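Local coordinates for protein cytochrome C' (Allochromatium vinosum, PDB 1BBH) that is a dimeric high-spin c-type cytochrome that carries a covalently bound heme without a sixth ligand and probably takes part in electron transfer, its exact role remaining unknown, at residues E7-R12 / V69-K74. Sequence-based numbering, arbitrary orientation.
Sequences EQIETR and VKTRVK. With HEC (heme c), chain C.
Ile9, on helix 5-31, and Val69, at the start of the irregular loop segment 69-74, make the close apolar part of this contact. Their side chains slide past one another in opposite directions, and CG2 of Ile9 comes within 3.5 Å of CG1 of Val69. Two branched residues suit the place, because each presents a methyl group close to its own backbone. In Ile9, CG2 stands anti to the backbone N, facing the loop, while CG1 of the longer branch sits 3.7 Å above the plane of the Arg12 guanidinium, displaced toward its rim.

Toward solvent the packing thins. Exposed Glu10 crosses Val69 at about a right angle, and its OE2 comes only to 3.8 Å from CG2 of Val69, while CB of Lys70 points away from the helix.

In the four-helix bundle of cytochrome c', this loop joins helices 36-50 and 81-102 and passes beside a propionate of the heme, which both segments bind. Arg12 is bent at chi3 (89°), and O2D of the heme lies in plane at the edge of its guanidinium, taking a bond from NH1 at 3.0 Å and 162°, although the position of that oxygen is somewhat uncertain. From the loop, the backbone N of Arg72 donates to O1D of the heme at 2.8 Å and a nearly straight 168°. A long, many-donor side chain is apt at the buried Arg12, whose NH2 also binds Leu57 O. Alongside, Val73 brings CG1 to 3.7 Å from NH1 of Arg12 and its other methyl, CG2, to 3.7 Å from CMD of the heme.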
ATOM      1  N   GLU A   7       8.462 -11.310  -8.666  1.00 21.65           N
ATOM      2  CA  GLU A   7       8.213  -9.907  -8.324  1.00 21.29           C
ATOM      3  C   GLU A   7       6.755  -9.673  -8.107  1.00 19.95           C
ATOM      4  O   GLU A   7       6.364  -8.897  -7.230  1.00 18.44           O
ATOM      5  CB  GLU A   7       8.672  -8.942  -9.414  1.00 21.26           C
ATOM      6  CG  GLU A   7      10.209  -8.952  -9.394  1.00 27.38           C
ATOM      7  CD  GLU A   7      10.796  -8.175 -10.559  1.00 32.71           C
ATOM      8  OE1 GLU A   7      10.764  -8.659 -11.674  1.00 30.94           O
ATOM      9  OE2 GLU A   7      11.245  -7.057 -10.349  1.00 41.62           O
ATOM     10  N   GLN A   8       5.913 -10.345  -8.904  1.00 18.46           N
ATOM     11  CA  GLN A   8       4.474 -10.271  -8.638  1.00 16.52           C
ATOM     12  C   GLN A   8       4.152 -10.859  -7.259  1.00 13.96           C
ATOM     13  O   GLN A   8       3.320 -10.318  -6.543  1.00 13.45           O
ATOM     14  CB  GLN A   8       3.656 -11.045  -9.689  1.00 18.86           C
ATOM     15  CG  GLN A   8       3.700 -10.434 -11.083  1.00 19.89           C
ATOM     16  CD  GLN A   8       3.070 -11.399 -12.068  1.00 19.43           C
ATOM     17  OE1 GLN A   8       1.878 -11.666 -12.082  1.00 23.37           O
ATOM     18  NE2 GLN A   8       3.882 -11.928 -12.945  1.00 24.63           N
ATOM     19  N   ILE A   9       4.811 -11.924  -6.843  1.00 13.68           N
ATOM     20  CA  ILE A   9       4.516 -12.522  -5.544  1.00 14.91           C
ATOM     21  C   ILE A   9       4.925 -11.569  -4.398  1.00 16.09           C
ATOM     22  O   ILE A   9       4.129 -11.292  -3.496  1.00 15.18           O
ATOM     23  CB  ILE A   9       5.232 -13.896  -5.444  1.00 15.67           C
ATOM     24  CG1 ILE A   9       4.559 -14.888  -6.457  1.00 11.22           C
ATOM     25  CG2 ILE A   9       5.194 -14.411  -3.965  1.00 15.72           C
ATOM     26  CD1 ILE A   9       5.497 -16.117  -6.575  1.00 15.58           C
ATOM     27  N   GLU A  10       6.109 -10.968  -4.495  1.00 17.09           N
ATOM     28  CA  GLU A  10       6.563 -10.025  -3.473  1.00 16.12           C
ATOM     29  C   GLU A  10       5.672  -8.837  -3.458  1.00 14.97           C
ATOM     30  O   GLU A  10       5.348  -8.360  -2.379  1.00 17.68           O
ATOM     31  CB  GLU A  10       7.977  -9.571  -3.747  1.00 15.70           C
ATOM     32  CG  GLU A  10       8.875 -10.780  -3.595  1.00 31.36           C
ATOM     33  CD  GLU A  10      10.292 -10.503  -3.986  1.00 44.84           C
ATOM     34  OE1 GLU A  10      10.500 -10.169  -5.157  1.00 52.17           O
ATOM     35  OE2 GLU A  10      11.158 -10.629  -3.115  1.00 51.66           O
ATOM     36  N   THR A  11       5.233  -8.294  -4.582  1.00 14.05           N
ATOM     37  CA  THR A  11       4.398  -7.116  -4.542  1.00 13.83           C
ATOM     38  C   THR A  11       3.024  -7.377  -3.946  1.00 14.96           C
ATOM     39  O   THR A  11       2.508  -6.572  -3.179  1.00 15.03           O
ATOM     40  CB  THR A  11       4.244  -6.560  -5.982  1.00 16.76           C
ATOM     41  OG1 THR A  11       5.595  -6.326  -6.424  1.00 18.12           O
ATOM     42  CG2 THR A  11       3.435  -5.286  -6.090  1.00 16.51           C
ATOM     43  N   ARG A  12       2.351  -8.497  -4.232  1.00 14.73           N
ATOM     44  CA  ARG A  12       0.981  -8.684  -3.703  1.00 12.87           C
ATOM     45  C   ARG A  12       1.170  -8.880  -2.196  1.00 10.96           C
ATOM     46  O   ARG A  12       0.382  -8.403  -1.385  1.00 11.64           O
ATOM     47  CB  ARG A  12       0.268  -9.967  -4.388  1.00 11.39           C
ATOM     48  CG  ARG A  12       1.124 -11.206  -4.155  1.00  9.59           C
ATOM     49  CD  ARG A  12       0.526 -12.556  -4.333  1.00 30.37           C
ATOM     50  NE  ARG A  12       0.675 -12.978  -5.668  1.00 26.47           N
ATOM     51  CZ  ARG A  12       0.806 -14.235  -6.105  1.00 26.25           C
ATOM     52  NH1 ARG A  12       0.919 -15.389  -5.421  1.00 19.78           N
ATOM     53  NH2 ARG A  12       0.846 -14.281  -7.420  1.00 17.64           N
ATOM     54  N   VAL A  69      11.748 -16.916  -3.497  1.00 33.75           N
ATOM     55  CA  VAL A  69      10.453 -16.405  -3.133  1.00 29.91           C
ATOM     56  C   VAL A  69       9.447 -17.542  -2.933  1.00 28.15           C
ATOM     57  O   VAL A  69       9.310 -18.471  -3.739  1.00 27.31           O
ATOM     58  CB  VAL A  69      10.086 -15.422  -4.256  1.00 28.74           C
ATOM     59  CG1 VAL A  69       8.708 -14.868  -4.053  1.00 27.28           C
ATOM     60  CG2 VAL A  69      11.092 -14.266  -4.270  1.00 29.21           C
ATOM     61  N   LYS A  70       8.813 -17.492  -1.763  1.00 26.48           N
ATOM     62  CA  LYS A  70       7.748 -18.422  -1.419  1.00 24.94           C
ATOM     63  C   LYS A  70       6.355 -17.771  -1.416  1.00 23.04           C
ATOM     64  O   LYS A  70       6.172 -16.662  -0.868  1.00 20.49           O
ATOM     65  CB  LYS A  70       7.988 -19.008  -0.045  1.00 27.50           C
ATOM     66  CG  LYS A  70       9.189 -19.898   0.013  1.00 33.17           C
ATOM     67  CD  LYS A  70       9.094 -20.594   1.346  1.00 40.67           C
ATOM     68  CE  LYS A  70      10.410 -21.312   1.628  1.00 53.66           C
ATOM     69  NZ  LYS A  70      10.584 -22.525   0.841  1.00 61.68           N
ATOM     70  N   THR A  71       5.363 -18.496  -1.951  1.00 19.25           N
ATOM     71  CA  THR A  71       3.974 -18.091  -2.071  1.00 18.20           C
ATOM     72  C   THR A  71       3.208 -18.887  -1.038  1.00 17.66           C
ATOM     73  O   THR A  71       3.476 -20.068  -0.867  1.00 18.14           O
ATOM     74  CB  THR A  71       3.108 -18.536  -3.295  1.00 26.40           C
ATOM     75  OG1 THR A  71       3.775 -19.231  -4.356  1.00 25.46           O
ATOM     76  CG2 THR A  71       2.390 -17.322  -3.604  1.00 13.58           C
ATOM     77  N   ARG A  72       2.126 -18.348  -0.512  1.00 18.17           N
ATOM     78  CA  ARG A  72       1.209 -19.137   0.268  1.00 18.22           C
ATOM     79  C   ARG A  72      -0.076 -19.264  -0.542  1.00 16.82           C
ATOM     80  O   ARG A  72      -1.106 -19.656   0.024  1.00 16.55           O
ATOM     81  CB  ARG A  72       0.933 -18.446   1.618  1.00 20.04           C
ATOM     82  CG  ARG A  72       2.225 -18.459   2.450  1.00 22.80           C
ATOM     83  CD  ARG A  72       1.974 -18.763   3.900  1.00 29.79           C
ATOM     84  NE  ARG A  72       1.198 -17.726   4.512  1.00 34.49           N
ATOM     85  CZ  ARG A  72       0.422 -17.967   5.573  1.00 31.53           C
ATOM     86  NH1 ARG A  72       0.268 -19.157   6.158  1.00 31.70           N
ATOM     87  NH2 ARG A  72      -0.233 -16.936   6.030  1.00 37.23           N
ATOM     88  N   VAL A  73      -0.166 -18.874  -1.811  1.00 14.96           N
ATOM     89  CA  VAL A  73      -1.452 -19.023  -2.480  1.00 15.84           C
ATOM     90  C   VAL A  73      -1.727 -20.528  -2.729  1.00 15.74           C
ATOM     91  O   VAL A  73      -0.812 -21.317  -2.934  1.00 15.26           O
ATOM     92  CB  VAL A  73      -1.438 -18.180  -3.796  1.00 13.47           C
ATOM     93  CG1 VAL A  73      -0.558 -18.743  -4.918  1.00 11.66           C
ATOM     94  CG2 VAL A  73      -2.896 -18.041  -4.198  1.00 16.66           C
ATOM     95  N   LYS A  74      -2.981 -20.964  -2.615  1.00 18.17           N
ATOM     96  CA  LYS A  74      -3.344 -22.365  -2.896  1.00 18.07           C
ATOM     97  C   LYS A  74      -3.598 -22.481  -4.398  1.00 19.04           C
ATOM     98  O   LYS A  74      -4.092 -21.524  -5.002  1.00 19.00           O
ATOM     99  CB  LYS A  74      -4.633 -22.782  -2.199  1.00 17.36           C
ATOM    100  CG  LYS A  74      -4.488 -22.945  -0.711  1.00 25.77           C
ATOM    101  CD  LYS A  74      -5.868 -23.253  -0.138  1.00 29.84           C
ATOM    102  CE  LYS A  74      -6.250 -24.716  -0.263  1.00 43.04           C
ATOM    103  NZ  LYS A  74      -7.477 -24.982   0.476  1.00 53.42           N
TER
HETATM  104 FE   HEC C 132      -4.794 -11.579   2.407  1.00 16.13          FE
HETATM  105  CHA HEC C 132      -1.728 -12.956   2.165  1.00 11.96           C
HETATM  106  CHB HEC C 132      -3.746  -9.628   4.902  1.00 14.14           C
HETATM  107  CHC HEC C 132      -7.587  -9.616   2.083  1.00 10.51           C
HETATM  108  CHD HEC C 132      -5.781 -13.369  -0.313  1.00  9.06           C
HETATM  109  NA  HEC C 132      -3.010 -11.362   3.378  1.00 12.71           N
HETATM  110  C1A HEC C 132      -1.877 -12.011   3.167  1.00 11.36           C
HETATM  111  C2A HEC C 132      -0.909 -11.600   4.085  1.00 13.87           C
HETATM  112  C3A HEC C 132      -1.522 -10.625   4.866  1.00 17.01           C
HETATM  113  C4A HEC C 132      -2.803 -10.513   4.392  1.00 14.10           C
HETATM  114  CMA HEC C 132      -0.928  -9.857   6.052  1.00 19.86           C
HETATM  115  CAA HEC C 132       0.511 -12.100   4.238  1.00 20.27           C
HETATM  116  CBA HEC C 132       1.462 -11.371   3.296  1.00 29.44           C
HETATM  117  CGA HEC C 132       2.920 -11.795   3.488  1.00 35.67           C
HETATM  118  O1A HEC C 132       3.615 -11.098   4.217  1.00 40.76           O
HETATM  119  O2A HEC C 132       3.384 -12.785   2.929  1.00 37.42           O
HETATM  120  NB  HEC C 132      -5.513  -9.862   3.307  1.00 15.65           N
HETATM  121  C1B HEC C 132      -5.002  -9.310   4.409  1.00 17.65           C
HETATM  122  C2B HEC C 132      -5.871  -8.388   4.996  1.00 19.07           C
HETATM  123  C3B HEC C 132      -7.003  -8.366   4.161  1.00 15.83           C
HETATM  124  C4B HEC C 132      -6.719  -9.290   3.143  1.00 12.43           C
HETATM  125  CMB HEC C 132      -5.612  -7.645   6.304  1.00 15.62           C
HETATM  126  CAB HEC C 132      -8.159  -7.554   4.191  1.00 12.40           C
HETATM  127  CBB HEC C 132      -8.142  -6.107   4.532  1.00 10.20           C
HETATM  128  NC  HEC C 132      -6.375 -11.474   1.076  1.00 13.41           N
HETATM  129  C1C HEC C 132      -7.407 -10.628   1.107  1.00 13.59           C
HETATM  130  C2C HEC C 132      -8.315 -10.904   0.086  1.00 13.76           C
HETATM  131  C3C HEC C 132      -7.856 -12.044  -0.592  1.00 13.72           C
HETATM  132  C4C HEC C 132      -6.651 -12.345   0.053  1.00 12.68           C
HETATM  133  CMC HEC C 132      -9.594 -10.108  -0.072  1.00 17.80           C
HETATM  134  CAC HEC C 132      -8.490 -12.740  -1.693  1.00 15.38           C
HETATM  135  CBC HEC C 132      -9.667 -12.242  -2.509  1.00 10.93           C
HETATM  136  ND  HEC C 132      -3.901 -12.935   1.143  1.00 13.93           N
HETATM  137  C1D HEC C 132      -4.495 -13.626   0.143  1.00 11.26           C
HETATM  138  C2D HEC C 132      -3.638 -14.567  -0.396  1.00 14.09           C
HETATM  139  C3D HEC C 132      -2.476 -14.438   0.326  1.00 13.20           C
HETATM  140  C4D HEC C 132      -2.682 -13.417   1.249  1.00  9.87           C
HETATM  141  CMD HEC C 132      -3.842 -15.545  -1.577  1.00 17.56           C
HETATM  142  CAD HEC C 132      -1.184 -15.167   0.064  1.00 11.25           C
HETATM  143  CBD HEC C 132      -0.379 -14.368  -0.979  1.00 16.21           C
HETATM  144  CGD HEC C 132       0.946 -15.012  -1.362  1.00 11.00           C
HETATM  145  O1D HEC C 132       1.652 -15.617  -0.561  1.00 15.68           O
HETATM  146  O2D HEC C 132       1.295 -14.905  -2.517  1.00 17.37           O